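Local coordinates for protein 3-hydroxyacyl-CoA dehydrogenase (Archaeoglobus fulgidus, PDB 1ZEJ) that probably works as an NAD-dependent dehydrogenase of the 3-hydroxyacyl-CoA dehydrogenase family, oxidising a hydroxyl group of its substrate, and forms a homodimer, at residues Val128-Pro133 / Pro138-Val143; Cys74-Glu79 / Glu157-Glu162. One frame throughout, in Å; residues are numbered along the deposited sequence. Where two conformers were deposited one is given.

In the fold
From the N terminus the chain lays down strands 14-18, 36-40 and 62-65 before reaching strand 76-79, the first half of contact 2. It then runs through helix 85-96, strand 103-105 and helix 112-116 to strand 125-130, which turns back as strand 139-144 and closes the short hairpin loop of contact 1. Helix 150-162 follows directly and packs against strand 76-79, so contact 2 closes a longer loop in which contact 1 is nested. Both contacts involve one eight-stranded mixed sheet, their centres 12 Å apart: contact 1 pairs two of its strands, and contact 2 lays a helix over it. They touch through W130 and M78, and through V140 and L160.

Contact 1 of 2, residues Val128-Pro133 / Pro138-Val143; sequences VHWMNP and PLVEIV
H129 and E141 are joined twice, by backbone and by side chain. H129 N donates to E141 O at 2.8 Å and E141 N returns a bond to H129 O at 3.0 Å, the signature of an antiparallel hydrogen-bonded pair. Beside them, H129 ND1 donates to E141 OE1 over 2.7 Å, with the oxygen only 11° out of the ring plane although the ring and carboxylate planes are 49° apart. The H129 ring lies alongside the glutamate because chi1 (178°) turns CG away from the backbone nitrogen. E141 OE1 also bonds S174 OG and E141 OE2 bonds V176 N, which should hold the carboxylate, and through it the imidazole, in place. The strands form a hairpin in the NAD-binding domain; H129 is predicted to matter for catalysis, and N132 in the following loop to bind NAD. The other face of the hairpin is tightly packed: V128 CG1 meets V140 CG1 at 3.4 Å, closer than usual for two carbons, while V140 CG2 lies off-centre over a face of the W130 indole, 3.8 Å from W130 CE3. Beyond the H129-E141 pair a water links the two segments, accepting from M131 N and donating to L139 O at 2.6 Å, and selenomethionine M131 bends back until its CE lies over a face of the H129 ring, offset toward its rim, and 3.8 Å from L139 CD2.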
loop_
_atom_site.group_PDB
_atom_site.type_symbol
_atom_site.label_atom_id
_atom_site.label_comp_id
_atom_site.label_asym_id
_atom_site.label_seq_id
_atom_site.Cartn_x
_atom_site.Cartn_y
_atom_site.Cartn_z
ATOM N N VAL A 128 -3.821 19.773 10.732
ATOM C CA VAL A 128 -4.582 18.525 11.045
ATOM C C VAL A 128 -5.205 18.060 9.742
ATOM O O VAL A 128 -6.171 18.711 9.251
ATOM C CB VAL A 128 -5.655 18.703 12.152
ATOM C CG1 VAL A 128 -6.482 17.490 12.338
ATOM C CG2 VAL A 128 -5.057 19.060 13.455
ATOM N N HIS A 129 -4.667 16.961 9.206
ATOM C CA HIS A 129 -4.966 16.391 7.919
ATOM C C HIS A 129 -5.957 15.228 8.068
ATOM O O HIS A 129 -5.636 14.155 8.576
ATOM C CB HIS A 129 -3.639 15.955 7.290
ATOM C CG HIS A 129 -3.758 15.298 5.962
ATOM N ND1 HIS A 129 -2.863 14.335 5.540
ATOM C CD2 HIS A 129 -4.639 15.477 4.939
ATOM C CE1 HIS A 129 -3.213 13.922 4.331
ATOM N NE2 HIS A 129 -4.292 14.595 3.951
ATOM N N TRP A 130 -7.205 15.535 7.739
ATOM C CA TRP A 130 -8.307 14.599 7.802
ATOM C C TRP A 130 -8.381 13.901 6.488
ATOM O O TRP A 130 -8.025 14.459 5.465
ATOM C CB TRP A 130 -9.631 15.342 7.992
ATOM C CG TRP A 130 -9.785 16.081 9.301
ATOM C CD1 TRP A 130 -9.278 17.312 9.600
ATOM C CD2 TRP A 130 -10.515 15.665 10.452
ATOM N NE1 TRP A 130 -9.644 17.686 10.854
ATOM C CE2 TRP A 130 -10.390 16.681 11.410
ATOM C CE3 TRP A 130 -11.247 14.527 10.776
ATOM C CZ2 TRP A 130 -10.997 16.609 12.666
ATOM C CZ3 TRP A 130 -11.868 14.459 12.023
ATOM C CH2 TRP A 130 -11.725 15.482 12.958
HETATM N N MSE A 131 -8.882 12.670 6.491
HETATM C CA MSE A 131 -9.043 11.912 5.248
HETATM C C MSE A 131 -10.502 12.066 4.790
HETATM O O MSE A 131 -11.319 12.697 5.454
HETATM C CB MSE A 131 -8.649 10.443 5.445
HETATM C CG MSE A 131 -7.350 10.214 6.185
HETATM SE SE MSE A 131 -5.789 10.897 5.228
HETATM C CE MSE A 131 -4.642 11.488 6.733
ATOM N N ASN A 132 -10.801 11.575 3.616
ATOM C CA ASN A 132 -12.084 11.847 2.990
ATOM C C ASN A 132 -12.936 10.606 2.919
ATOM O O ASN A 132 -12.529 9.661 2.262
ATOM C CB ASN A 132 -11.852 12.362 1.561
ATOM C CG ASN A 132 -13.105 13.006 0.952
ATOM O OD1 ASN A 132 -14.027 13.459 1.657
ATOM N ND2 ASN A 132 -13.140 13.046 -0.361
ATOM N N PRO A 133 -14.146 10.618 3.523
ATOM C CA PRO A 133 -14.751 11.668 4.365
ATOM C C PRO A 133 -14.243 11.655 5.796
ATOM O O PRO A 133 -14.028 10.552 6.350
ATOM C CB PRO A 133 -16.242 11.332 4.340
ATOM C CG PRO A 133 -16.424 10.143 3.456
ATOM C CD PRO A 133 -15.077 9.509 3.300
ATOM N N PRO A 138 -10.808 6.630 9.633
ATOM C CA PRO A 138 -10.254 6.750 10.988
ATOM C C PRO A 138 -8.957 7.521 11.165
ATOM O O PRO A 138 -8.744 8.063 12.256
ATOM C CB PRO A 138 -10.090 5.278 11.411
ATOM C CG PRO A 138 -9.909 4.552 10.160
ATOM C CD PRO A 138 -10.774 5.235 9.173
ATOM N N LEU A 139 -8.117 7.627 10.133
ATOM C CA LEU A 139 -6.817 8.274 10.300
ATOM C C LEU A 139 -6.905 9.793 10.245
ATOM O O LEU A 139 -7.588 10.364 9.377
ATOM C CB LEU A 139 -5.785 7.741 9.278
ATOM C CG LEU A 139 -4.393 8.344 9.449
ATOM C CD1 LEU A 139 -3.643 7.692 10.636
ATOM C CD2 LEU A 139 -3.597 8.183 8.235
ATOM N N VAL A 140 -6.265 10.441 11.210
ATOM C CA VAL A 140 -6.019 11.869 11.127
ATOM C C VAL A 140 -4.549 12.066 11.448
ATOM O O VAL A 140 -4.041 11.527 12.430
ATOM C CB VAL A 140 -6.899 12.691 12.074
ATOM C CG1 VAL A 140 -6.653 14.158 11.892
ATOM C CG2 VAL A 140 -8.334 12.387 11.832
ATOM N N GLU A 141 -3.869 12.810 10.601
ATOM C CA GLU A 141 -2.473 13.171 10.824
ATOM C C GLU A 141 -2.382 14.564 11.409
ATOM O O GLU A 141 -3.057 15.476 10.944
ATOM C CB GLU A 141 -1.696 13.170 9.537
ATOM C CG GLU A 141 -1.441 11.794 8.963
ATOM C CD GLU A 141 -0.681 11.878 7.647
ATOM O OE1 GLU A 141 -1.022 12.792 6.830
ATOM O OE2 GLU A 141 0.280 11.069 7.437
ATOM N N ILE A 142 -1.575 14.720 12.443
ATOM C CA ILE A 142 -1.205 16.054 12.906
ATOM C C ILE A 142 0.130 16.357 12.302
ATOM O O ILE A 142 1.057 15.555 12.467
ATOM C CB ILE A 142 -1.104 16.085 14.423
ATOM C CG1 ILE A 142 -2.506 15.850 15.028
ATOM C CG2 ILE A 142 -0.423 17.382 14.902
ATOM C CD1 ILE A 142 -2.534 15.700 16.501
ATOM N N VAL A 143 0.241 17.504 11.630
ATOM C CA VAL A 143 1.468 17.861 10.952
ATOM C C VAL A 143 1.974 19.131 11.621
ATOM O O VAL A 143 1.347 20.174 11.523
ATOM C CB VAL A 143 1.239 18.059 9.464
ATOM C CG1 VAL A 143 2.569 18.317 8.745
ATOM C CG2 VAL A 143 0.558 16.839 8.854
HETATM O O HOH W 1 -9.945 11.349 8.801
#

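Contact 2 of 2, residues Cys74-Glu79 / Glu157-Glu162; sequences CDIVME and EGFLRE
The delta methyl of I76, CD1, sits over one face of the F159 ring. In the conformer given, one of two deposited, I76 CD1 lies 3.6 Å from the ring centroid and 21° off the ring normal, which meets the geometry of a CH-pi contact, and its nearest ring atom is F159 CG at 3.4 Å. The contact is a strand-to-helix packing in the Rossmann-type NAD-binding domain: strand 76-79, in the parallel part of the sheet, receives a side chain from helix 150-162. No hydrogen bond crosses between the segments, and the backbones stay well apart, with I76 CA and F159 CA 9.3 Å from each other. The approach is therefore made by three buried side chains. Selenomethionine M78, two residues along the strand and on the same side, bends at chi2, and its side chain and that of F159 come from opposite directions, M78 CE meeting the ring obliquely at 3.5 Å from F159 CE2. For F159, CG is anti to the backbone N (chi1 171°), which carries the ring off the helix towards the strand.

Further out, H35 stacks on the F159 ring and V15 of strand 14-18 touches it, as does M13. The strand is fixed from both edges: I76 and M78 make backbone hydrogen bonds with F16, while V77 bonds P102 and C104. C104 also touches the side chains of I76 and M78. On the helix, the backbone bond from R161 N to E157 O maintains the turn that carries F159, and a salt bridge joins the same two residues: R161 NH2 lies 3.2 Å from E157 OE2, the oxygen sitting 26° out of the guanidinium plane.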
loop_
_atom_site.group_PDB
_atom_site.type_symbol
_atom_site.label_atom_id
_atom_site.label_comp_id
_atom_site.label_asym_id
_atom_site.label_seq_id
_atom_site.Cartn_x
_atom_site.Cartn_y
_atom_site.Cartn_z
ATOM N N CYS A 74 -14.555 29.171 21.740
ATOM C CA CYS A 74 -14.290 27.795 21.313
ATOM C C CYS A 74 -12.943 27.307 21.856
ATOM O O CYS A 74 -12.071 28.110 22.092
ATOM C CB CYS A 74 -14.325 27.695 19.793
ATOM S SG CYS A 74 -16.020 27.786 19.125
ATOM N N ASP A 75 -12.783 25.992 21.996
ATOM C CA ASP A 75 -11.615 25.402 22.608
ATOM C C ASP A 75 -10.533 25.056 21.579
ATOM O O ASP A 75 -9.372 24.839 21.933
ATOM C CB ASP A 75 -12.057 24.140 23.311
ATOM C CG ASP A 75 -13.068 24.405 24.364
ATOM O OD1 ASP A 75 -12.688 25.064 25.345
ATOM O OD2 ASP A 75 -14.231 24.003 24.214
ATOM N N ILE A 76 -10.942 24.952 20.315
ATOM C CA ILE A 76 -10.086 24.560 19.215
ATOM C C ILE A 76 -10.720 25.165 17.948
ATOM O O ILE A 76 -11.967 25.248 17.831
ATOM C CB ILE A 76 -10.059 23.015 18.950
ATOM C CG1 ILE A 76 -9.442 22.222 20.109
ATOM C CG2 ILE A 76 -9.290 22.731 17.666
ATOM C CD1 ILE A 76 -9.349 20.640 19.852
ATOM N N VAL A 77 -9.887 25.685 17.060
ATOM C CA VAL A 77 -10.323 26.144 15.746
ATOM C C VAL A 77 -9.736 25.235 14.662
ATOM O O VAL A 77 -8.521 24.927 14.658
ATOM C CB VAL A 77 -9.893 27.554 15.471
ATOM C CG1 VAL A 77 -10.370 28.032 14.051
ATOM C CG2 VAL A 77 -10.383 28.457 16.581
HETATM N N MSE A 78 -10.611 24.776 13.774
HETATM C CA MSE A 78 -10.208 23.987 12.575
HETATM C C MSE A 78 -10.500 24.841 11.351
HETATM O O MSE A 78 -11.627 25.307 11.161
HETATM C CB MSE A 78 -11.012 22.704 12.480
HETATM C CG MSE A 78 -10.990 21.871 13.754
HETATM SE SE MSE A 78 -9.720 20.444 13.538
HETATM C CE MSE A 78 -9.749 19.583 15.361
ATOM N N GLU A 79 -9.489 25.059 10.524
ATOM C CA GLU A 79 -9.625 25.839 9.307
ATOM C C GLU A 79 -9.558 24.922 8.072
ATOM O O GLU A 79 -8.639 24.120 7.934
ATOM C CB GLU A 79 -8.580 26.963 9.295
ATOM C CG GLU A 79 -8.432 27.644 7.938
ATOM C CD GLU A 79 -7.586 26.862 6.965
ATOM O OE1 GLU A 79 -6.409 26.655 7.269
ATOM O OE2 GLU A 79 -8.085 26.456 5.889
ATOM N N GLU A 157 -3.962 16.005 19.867
ATOM C CA GLU A 157 -3.896 14.553 19.793
ATOM C C GLU A 157 -4.927 13.888 20.693
ATOM O O GLU A 157 -5.606 12.964 20.269
ATOM C CB GLU A 157 -2.480 14.041 20.126
ATOM C CG GLU A 157 -2.350 12.578 19.925
ATOM C CD GLU A 157 -0.945 12.037 20.138
ATOM O OE1 GLU A 157 -0.091 12.747 20.738
ATOM O OE2 GLU A 157 -0.744 10.883 19.726
ATOM N N GLY A 158 -5.032 14.360 21.939
ATOM C CA GLY A 158 -6.001 13.840 22.903
ATOM C C GLY A 158 -7.439 14.061 22.422
ATOM O O GLY A 158 -8.243 13.142 22.432
ATOM N N PHE A 159 -7.740 15.269 21.971
ATOM C CA PHE A 159 -9.046 15.582 21.385
ATOM C C PHE A 159 -9.395 14.598 20.269
ATOM O O PHE A 159 -10.471 14.002 20.233
ATOM C CB PHE A 159 -9.027 17.006 20.830
ATOM C CG PHE A 159 -10.245 17.361 20.019
ATOM C CD1 PHE A 159 -11.449 17.665 20.636
ATOM C CD2 PHE A 159 -10.199 17.379 18.649
ATOM C CE1 PHE A 159 -12.581 17.980 19.874
ATOM C CE2 PHE A 159 -11.326 17.702 17.895
ATOM C CZ PHE A 159 -12.494 18.005 18.506
ATOM N N LEU A 160 -8.481 14.433 19.325
ATOM C CA LEU A 160 -8.760 13.554 18.190
ATOM C C LEU A 160 -8.885 12.089 18.617
ATOM O O LEU A 160 -9.754 11.383 18.133
ATOM C CB LEU A 160 -7.682 13.705 17.129
ATOM C CG LEU A 160 -7.642 15.041 16.413
ATOM C CD1 LEU A 160 -6.409 15.133 15.556
ATOM C CD2 LEU A 160 -8.849 15.153 15.577
ATOM N N ARG A 161 -8.035 11.649 19.529
ATOM C CA ARG A 161 -8.084 10.254 19.998
ATOM C C ARG A 161 -9.422 9.997 20.694
ATOM O O ARG A 161 -10.090 8.978 20.461
ATOM C CB ARG A 161 -6.913 9.937 20.944
ATOM C CG ARG A 161 -5.579 9.741 20.225
ATOM C CD ARG A 161 -4.574 8.947 21.000
ATOM N NE ARG A 161 -3.292 8.817 20.283
ATOM C CZ ARG A 161 -3.078 8.067 19.183
ATOM N NH1 ARG A 161 -4.070 7.363 18.567
ATOM N NH2 ARG A 161 -1.844 8.047 18.670
ATOM N N GLU A 162 -9.846 10.941 21.516
ATOM C CA GLU A 162 -11.084 10.755 22.275
ATOM C C GLU A 162 -12.298 10.790 21.357
ATOM O O GLU A 162 -13.344 10.275 21.684
ATOM C CB GLU A 162 -11.212 11.792 23.395
ATOM C CG GLU A 162 -10.243 11.539 24.524
#